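PDB 5ZB9: DNA damage response protein Rtt109, putative from Neosartorya fumigata, which probably acetylates lysine side chains of histones, histone H3 in particular, with acetyl-CoA as the acetyl donor. Local coordinates for residues A118-L123 and R171-I176; L134-F139 and L319-N324; V16-V21 and L112-N117. All blocks are in the same frame, centred on the assembly; numbering follows the deposited sequence. Where two conformers were deposited one is given.

Contact 1: A118-L123 and R171-I176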
# COMPACT_ATOMS: atom_id res chain seq x y z
N ALA A 118 12.03 0.53 -1.29
CA ALA A 118 12.50 0.55 -2.67
C ALA A 118 11.41 0.14 -3.65
O ALA A 118 11.25 0.77 -4.69
CB ALA A 118 13.72 -0.35 -2.83
N PHE A 119 10.67 -0.91 -3.31
CA PHE A 119 9.58 -1.38 -4.16
C PHE A 119 8.47 -0.33 -4.32
O PHE A 119 8.03 -0.04 -5.43
CB PHE A 119 9.00 -2.70 -3.60
CG PHE A 119 8.10 -3.43 -4.56
CD1 PHE A 119 8.44 -3.58 -5.89
CD2 PHE A 119 6.90 -3.98 -4.11
CE1 PHE A 119 7.60 -4.27 -6.77
CE2 PHE A 119 6.06 -4.66 -4.98
CZ PHE A 119 6.41 -4.80 -6.31
N LEU A 120 8.04 0.26 -3.21
CA LEU A 120 7.04 1.33 -3.25
C LEU A 120 7.56 2.55 -4.02
O LEU A 120 6.86 3.09 -4.88
CB LEU A 120 6.63 1.74 -1.84
CG LEU A 120 5.81 0.70 -1.06
CD1 LEU A 120 5.52 1.17 0.35
CD2 LEU A 120 4.51 0.41 -1.79
N SER A 121 8.78 2.97 -3.72
CA SER A 121 9.44 4.05 -4.46
C SER A 121 9.40 3.79 -5.96
O SER A 121 9.05 4.66 -6.75
CB SER A 121 10.90 4.21 -4.02
OG SER A 121 11.09 5.44 -3.35
N PHE A 122 9.77 2.57 -6.33
CA PHE A 122 9.78 2.14 -7.71
C PHE A 122 8.41 2.29 -8.36
O PHE A 122 8.29 2.83 -9.45
CB PHE A 122 10.26 0.69 -7.80
CG PHE A 122 10.13 0.09 -9.17
CD1 PHE A 122 11.02 0.43 -10.17
CD2 PHE A 122 9.13 -0.82 -9.45
CE1 PHE A 122 10.91 -0.12 -11.43
CE2 PHE A 122 9.02 -1.37 -10.71
CZ PHE A 122 9.91 -1.02 -11.70
N LEU A 123 7.37 1.81 -7.68
CA LEU A 123 6.02 1.85 -8.24
C LEU A 123 5.50 3.28 -8.34
O LEU A 123 4.73 3.60 -9.25
CB LEU A 123 5.07 0.98 -7.42
CG LEU A 123 5.42 -0.51 -7.35
CD1 LEU A 123 4.55 -1.26 -6.35
CD2 LEU A 123 5.34 -1.17 -8.74
N ARG A 171 8.10 4.19 9.04
CA ARG A 171 9.52 4.30 8.71
C ARG A 171 9.78 3.89 7.27
O ARG A 171 10.72 4.35 6.65
CB ARG A 171 10.37 3.47 9.68
CG ARG A 171 10.49 4.05 11.09
CD ARG A 171 11.48 3.27 11.93
NE ARG A 171 11.05 1.89 12.14
CZ ARG A 171 10.48 1.44 13.26
NH1 ARG A 171 10.10 0.18 13.35
NH2 ARG A 171 10.29 2.27 14.29
N VAL A 172 8.93 3.02 6.73
CA VAL A 172 9.02 2.64 5.32
C VAL A 172 8.64 3.83 4.44
O VAL A 172 9.29 4.13 3.44
CB VAL A 172 8.10 1.45 4.99
CG1 VAL A 172 7.96 1.28 3.49
CG2 VAL A 172 8.60 0.17 5.65
N ILE A 173 7.56 4.49 4.84
CA ILE A 173 6.99 5.61 4.11
C ILE A 173 7.82 6.90 4.21
O ILE A 173 7.93 7.65 3.25
CB ILE A 173 5.53 5.85 4.60
CG1 ILE A 173 4.63 4.73 4.07
CG2 ILE A 173 4.99 7.22 4.20
CD1 ILE A 173 4.75 4.54 2.58
N ASP A 174 8.43 7.13 5.38
CA ASP A 174 9.11 8.40 5.66
C ASP A 174 10.11 8.85 4.57
O ASP A 174 10.04 10.00 4.13
CB ASP A 174 9.81 8.34 7.02
CG ASP A 174 10.12 9.72 7.59
OD1 ASP A 174 9.25 10.61 7.51
OD2 ASP A 174 11.22 9.91 8.14
N PRO A 175 11.02 7.96 4.12
CA PRO A 175 11.97 8.43 3.10
C PRO A 175 11.31 8.71 1.74
O PRO A 175 11.81 9.56 0.99
CB PRO A 175 12.96 7.28 2.98
CG PRO A 175 12.81 6.51 4.23
CD PRO A 175 11.36 6.60 4.58
N ILE A 176 10.23 8.02 1.43
CA ILE A 176 9.50 8.32 0.21
C ILE A 176 8.91 9.71 0.32
O ILE A 176 9.06 10.54 -0.57
CB ILE A 176 8.38 7.32 -0.07
CG1 ILE A 176 8.92 5.90 -0.04
CG2 ILE A 176 7.72 7.62 -1.40
CD1 ILE A 176 7.89 4.86 -0.41
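The helical turns carrying Leu120 and Ile176 pack with their segment axes 9.8 Å apart at closest approach. The N-to-C directions run the same general way and diverge by 41°. The CA atoms of Ser121 and Ile176 come nearest, at 6.3 Å. Residues 118-123 belong to helix 111-127, the connecting helix of a beta-alpha-beta crossover between the parallel strands 86-96 and 133-140. Residues 171-176 belong to helix 162-177, which kinks at Pro175 because that proline nitrogen has no bond to the preceding turn. No hydrogen bond joins the two segments, and the interface is largely apolar.

Leu120 and Ile176 bury the most surface. Ile176 is drawn out straight, with CG1 beside its backbone N (chi1 -53°) and CD1 fully extended. Its CD1 therefore reaches the helix backbone across the gap, 3.7 Å from Leu120 CB, and also approaches Ser121 N. Ser121 OG is 4.0 Å from Ile176 CG1, a van der Waals contact.

Leu120 meets the preceding turn of the other helix with one methyl. Its side chain lies roughly at right angles to that of Val172, and Leu120 CD1 stands 4.0 Å from Val172 CG1. Beyond the pair, Val172 leans on Arg113, which binds CoA in another structure of this protein; no CoA is bound here. The CB of Ile173 starts out away from helix 111-127. A bend at chi2 (-52°) brings its last methyl back, and Ile173 CD1 ends 4.1 Å from Leu120 CD1.

Contact 2: L134-F139 and L319-N324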
# COMPACT_ATOMS: atom_id res chain seq x y z
N LEU A 134 -1.32 11.34 -6.71
CA LEU A 134 -0.99 9.95 -6.44
C LEU A 134 -0.95 9.67 -4.93
O LEU A 134 -0.42 10.47 -4.15
CB LEU A 134 0.35 9.57 -7.06
CG LEU A 134 0.76 8.10 -6.94
CD1 LEU A 134 1.51 7.67 -8.17
CD2 LEU A 134 1.60 7.83 -5.69
N MET A 135 -1.50 8.53 -4.53
CA MET A 135 -1.58 8.16 -3.13
C MET A 135 -0.95 6.79 -2.85
O MET A 135 -1.18 5.83 -3.59
CB MET A 135 -3.04 8.16 -2.67
CG MET A 135 -3.23 7.64 -1.27
SD MET A 135 -4.90 7.90 -0.66
CE MET A 135 -5.78 6.58 -1.49
N VAL A 136 -0.15 6.72 -1.79
CA VAL A 136 0.29 5.43 -1.27
C VAL A 136 -0.48 5.16 0.00
O VAL A 136 -0.56 6.02 0.88
CB VAL A 136 1.80 5.38 -0.99
CG1 VAL A 136 2.20 4.02 -0.44
CG2 VAL A 136 2.58 5.69 -2.25
N SER A 137 -1.05 3.97 0.11
CA SER A 137 -1.92 3.68 1.23
C SER A 137 -1.73 2.25 1.73
O SER A 137 -1.32 1.36 0.98
CB SER A 137 -3.38 3.92 0.83
OG SER A 137 -4.25 3.76 1.94
N LEU A 138 -2.05 2.04 3.00
CA LEU A 138 -1.97 0.73 3.63
C LEU A 138 -2.65 0.77 4.98
O LEU A 138 -2.84 1.84 5.56
CB LEU A 138 -0.50 0.29 3.80
CG LEU A 138 0.36 1.15 4.74
CD1 LEU A 138 0.27 0.69 6.21
CD2 LEU A 138 1.80 1.17 4.27
N PHE A 139 -3.02 -0.40 5.51
CA PHE A 139 -3.41 -0.48 6.90
C PHE A 139 -2.40 -1.36 7.62
O PHE A 139 -1.88 -2.30 7.05
CB PHE A 139 -4.85 -1.00 7.07
CG PHE A 139 -5.05 -2.44 6.65
CD1 PHE A 139 -5.47 -2.75 5.37
CD2 PHE A 139 -4.84 -3.48 7.56
CE1 PHE A 139 -5.67 -4.08 4.99
CE2 PHE A 139 -5.03 -4.81 7.18
CZ PHE A 139 -5.45 -5.10 5.90
N LEU A 319 -2.81 4.48 6.93
CA LEU A 319 -1.81 5.41 6.42
C LEU A 319 -2.10 5.85 4.98
O LEU A 319 -2.39 5.03 4.11
CB LEU A 319 -0.44 4.76 6.52
CG LEU A 319 0.76 5.65 6.24
CD1 LEU A 319 0.81 6.71 7.31
CD2 LEU A 319 2.01 4.82 6.30
N TRP A 320 -2.04 7.16 4.75
CA TRP A 320 -2.15 7.69 3.40
C TRP A 320 -1.00 8.65 3.15
O TRP A 320 -0.85 9.65 3.86
CB TRP A 320 -3.49 8.41 3.18
CG TRP A 320 -4.67 7.59 3.60
CD1 TRP A 320 -5.35 6.67 2.84
CD2 TRP A 320 -5.30 7.59 4.89
NE1 TRP A 320 -6.36 6.12 3.58
CE2 TRP A 320 -6.36 6.66 4.83
CE3 TRP A 320 -5.08 8.30 6.07
CZ2 TRP A 320 -7.19 6.41 5.93
CZ3 TRP A 320 -5.91 8.05 7.16
CH2 TRP A 320 -6.95 7.11 7.08
N LEU A 321 -0.17 8.33 2.18
CA LEU A 321 0.84 9.26 1.71
C LEU A 321 0.29 9.93 0.46
O LEU A 321 0.09 9.27 -0.56
CB LEU A 321 2.16 8.56 1.43
CG LEU A 321 3.20 9.41 0.71
CD1 LEU A 321 3.65 10.58 1.59
CD2 LEU A 321 4.38 8.56 0.28
N VAL A 322 0.02 11.23 0.55
CA VAL A 322 -0.57 11.92 -0.60
C VAL A 322 0.45 12.82 -1.29
O VAL A 322 0.99 13.76 -0.69
CB VAL A 322 -1.80 12.77 -0.19
CG1 VAL A 322 -2.41 13.45 -1.40
CG2 VAL A 322 -2.84 11.89 0.51
N ILE A 323 0.70 12.50 -2.56
CA ILE A 323 1.71 13.19 -3.36
C ILE A 323 1.06 14.10 -4.41
O ILE A 323 0.29 13.64 -5.25
CB ILE A 323 2.64 12.18 -4.07
CG1 ILE A 323 3.44 11.39 -3.03
CG2 ILE A 323 3.56 12.89 -5.06
CD1 ILE A 323 4.18 10.19 -3.59
N ASN A 324 1.38 15.39 -4.35
CA ASN A 324 0.85 16.33 -5.32
C ASN A 324 1.94 16.74 -6.30
O ASN A 324 2.89 17.42 -5.93
CB ASN A 324 0.26 17.56 -4.63
CG ASN A 324 -0.94 17.20 -3.77
OD1 ASN A 324 -2.00 16.85 -4.29
ND2 ASN A 324 -0.79 17.29 -2.45
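Leu319 O takes two donors from neighbouring residues of the opposite strand, Leu138 N and the side chain of Ser137. Ser137 OG donates across 3.1 Å to Leu319 O, tilted 22° from the carbonyl plane. With OG anti to the serine N (chi1 -174°), the hydroxyl points along its own strand toward the Leu138 end, within reach of Leu319 O. The same OG lies 3.2 Å from Trp320 CD1, at an oblique approach to the indole. Met135 reaches the indole as well. It lies side by side with Trp320, and its SD sits 3.7 Å from Trp320 CD1, an oblique Met-aromatic contact. Outside the pair, Trp320 NE1 bonds to acetylated Lys264, and the ring meets Tyr239 edge-to-face.

The backbones pair in antiparallel register. Leu134, Val136 and Leu138 form hydrogen-bonded pairs with Ile323, Leu321 and Leu319. Leu321 N to Val136 O is the shortest bond, at 2.7 Å. These six residues share the sheet face opposite Met135, Ser137 and Trp320. On their face Leu134 CD2 meets Ile323 CD1 at 4.1 Å, while Val136 and Leu321 meet through their CB atoms. Helix 162-177 covers much of this face.

Strand 133-140 also pairs with parallel strand 86-96, and strand 317-324 pairs with antiparallel strand 202-208. The arrangement is a buried, mixed sheet interior with a helix packed on it, as in the p300-like histone acetyltransferase fold.

Contact 3: V16-V21 and L112-N117; sequences VLPTGV and LRLISN
Leu114 carries this contact, reaching from residues 112-117 of helix 111-127 to the chain at Val16, Leu17 and Pro18. Its CG stands beside the backbone N (chi1 -73°), and CD1 continues the chain in an extended line (chi2 179°). That shape pushes CD1 out to 3.7 Å from Val16 O, a van der Waals approach of a methyl to a carbonyl. The same methyl points at the CD corner of the proline ring, with Leu114 CD1 4.2 Å from Pro18 CD.

Closer to the helix, Leu114 CB is touched by two other side chains. Val16 turns its CG2 toward it. In Leu17 CD1 continues the extended line, and the other branch, CD2, makes the contact. Leu17 CD2 rests 4.4 Å from Leu114 CB and just touches Ile115 CG1, bridging two successive helix residues. The distances are loose, and no hydrogen bond crosses the contact.

The pair joins the loop between helix 9-16 and strand 22-35 to the start of helix 111-127, whose Leu112 and Arg113 bind CoA in another structure of this protein. The loop contains a type II beta turn from Pro18 to Val21, closed by Val21 N to Pro18 O at 3.0 Å. Gly20 holds its third position, with the positive phi this turn needs. Asn470 pairs with the backbones of Leu17 and Thr19.

On the helix, Ser116 folds its OG back onto the preceding turn. It bonds to Leu112 O at 2.8 Å, and Ser116 N reaches that oxygen from the opposite face of the carbonyl plane.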
# COMPACT_ATOMS: atom_id res chain seq x y z
N VAL A 16 20.30 0.78 -2.67
CA VAL A 16 19.95 1.01 -1.27
C VAL A 16 20.42 -0.12 -0.35
O VAL A 16 20.58 0.08 0.85
CB VAL A 16 18.42 1.22 -1.07
CG1 VAL A 16 17.90 2.29 -2.01
CG2 VAL A 16 17.64 -0.08 -1.26
N LEU A 17 20.64 -1.31 -0.91
CA LEU A 17 21.07 -2.44 -0.09
C LEU A 17 22.54 -2.29 0.28
O LEU A 17 23.33 -1.79 -0.52
CB LEU A 17 20.84 -3.77 -0.81
CG LEU A 17 19.38 -4.21 -0.98
CD1 LEU A 17 19.28 -5.49 -1.78
CD2 LEU A 17 18.71 -4.38 0.38
N PRO A 18 22.91 -2.70 1.50
CA PRO A 18 24.31 -2.63 1.91
C PRO A 18 25.24 -3.42 0.98
O PRO A 18 24.86 -4.48 0.49
CB PRO A 18 24.30 -3.25 3.31
CG PRO A 18 22.90 -3.03 3.80
CD PRO A 18 22.02 -3.14 2.59
N THR A 19 26.42 -2.87 0.75
CA THR A 19 27.46 -3.51 -0.05
C THR A 19 27.65 -4.97 0.33
O THR A 19 27.85 -5.30 1.50
CB THR A 19 28.80 -2.77 0.11
OG1 THR A 19 28.73 -1.51 -0.58
CG2 THR A 19 29.94 -3.60 -0.46
N GLY A 20 27.57 -5.85 -0.66
CA GLY A 20 27.80 -7.26 -0.43
C GLY A 20 26.56 -8.05 -0.08
O GLY A 20 26.61 -9.28 -0.01
N VAL A 21 25.45 -7.37 0.17
CA VAL A 21 24.20 -8.08 0.39
C VAL A 21 23.67 -8.57 -0.95
O VAL A 21 23.44 -7.78 -1.86
CB VAL A 21 23.14 -7.20 1.07
CG1 VAL A 21 21.82 -7.95 1.18
CG2 VAL A 21 23.61 -6.77 2.45
N LEU A 112 14.22 -5.82 5.22
CA LEU A 112 12.82 -5.85 4.82
C LEU A 112 12.27 -4.42 4.69
O LEU A 112 11.48 -4.15 3.78
CB LEU A 112 12.00 -6.67 5.80
CG LEU A 112 12.50 -8.09 6.08
CD1 LEU A 112 11.43 -8.92 6.76
CD2 LEU A 112 12.99 -8.77 4.80
N ARG A 113 12.71 -3.52 5.56
CA ARG A 113 12.27 -2.13 5.45
C ARG A 113 12.82 -1.51 4.17
O ARG A 113 12.10 -0.84 3.44
CB ARG A 113 12.70 -1.30 6.67
CG ARG A 113 12.31 0.18 6.58
CD ARG A 113 12.65 0.99 7.84
NE ARG A 113 14.07 0.95 8.19
CZ ARG A 113 15.04 1.55 7.51
NH1 ARG A 113 14.76 2.26 6.42
NH2 ARG A 113 16.30 1.45 7.91
N LEU A 114 14.10 -1.75 3.90
CA LEU A 114 14.76 -1.20 2.71
C LEU A 114 14.10 -1.70 1.42
O LEU A 114 13.87 -0.92 0.49
CB LEU A 114 16.24 -1.55 2.72
CG LEU A 114 17.06 -0.77 3.74
CD1 LEU A 114 18.51 -1.20 3.70
CD2 LEU A 114 16.93 0.72 3.47
N ILE A 115 13.80 -2.99 1.39
CA ILE A 115 13.15 -3.59 0.24
C ILE A 115 11.76 -2.99 -0.00
O ILE A 115 11.46 -2.56 -1.12
CB ILE A 115 13.04 -5.12 0.40
CG1 ILE A 115 14.43 -5.75 0.39
CG2 ILE A 115 12.18 -5.71 -0.71
CD1 ILE A 115 14.43 -7.22 0.70
N SER A 116 10.94 -2.94 1.05
CA SER A 116 9.58 -2.39 0.95
C SER A 116 9.58 -0.94 0.47
O SER A 116 8.75 -0.55 -0.34
CB SER A 116 8.88 -2.47 2.32
OG SER A 116 8.92 -3.79 2.83
N ASN A 117 10.49 -0.15 1.02
CA ASN A 117 10.73 1.24 0.63
C ASN A 117 11.07 1.34 -0.86
O ASN A 117 10.48 2.12 -1.60
CB ASN A 117 11.87 1.79 1.52
CG ASN A 117 12.12 3.28 1.33
OD1 ASN A 117 11.87 3.87 0.28
ND2 ASN A 117 12.66 3.90 2.37

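Contacts 1 and 3 share helix 111-127, and their centres lie about 11 Å apart. Asn117, in the 112-117 segment, reaches Pro175 and Ile176 of contact 1. Contact 1 also touches contact 2, again with centres about 11 Å apart. Here helix 162-177 lies on the sheet, and Ile173 CD1 is 4.0 Å from Val136 CG1. Ile173 thus meets both helix 111-127 and the sheet. Contacts 2 and 3 do not touch; their nearest atoms are about 8 Å apart. The segments of contacts 1 and 3 carry Arg171 and Leu112/Arg113, seen to bind CoA in another structure; CoA is not bound here. Trp168, another such residue, has its side chain about 7 Å from that of Leu138.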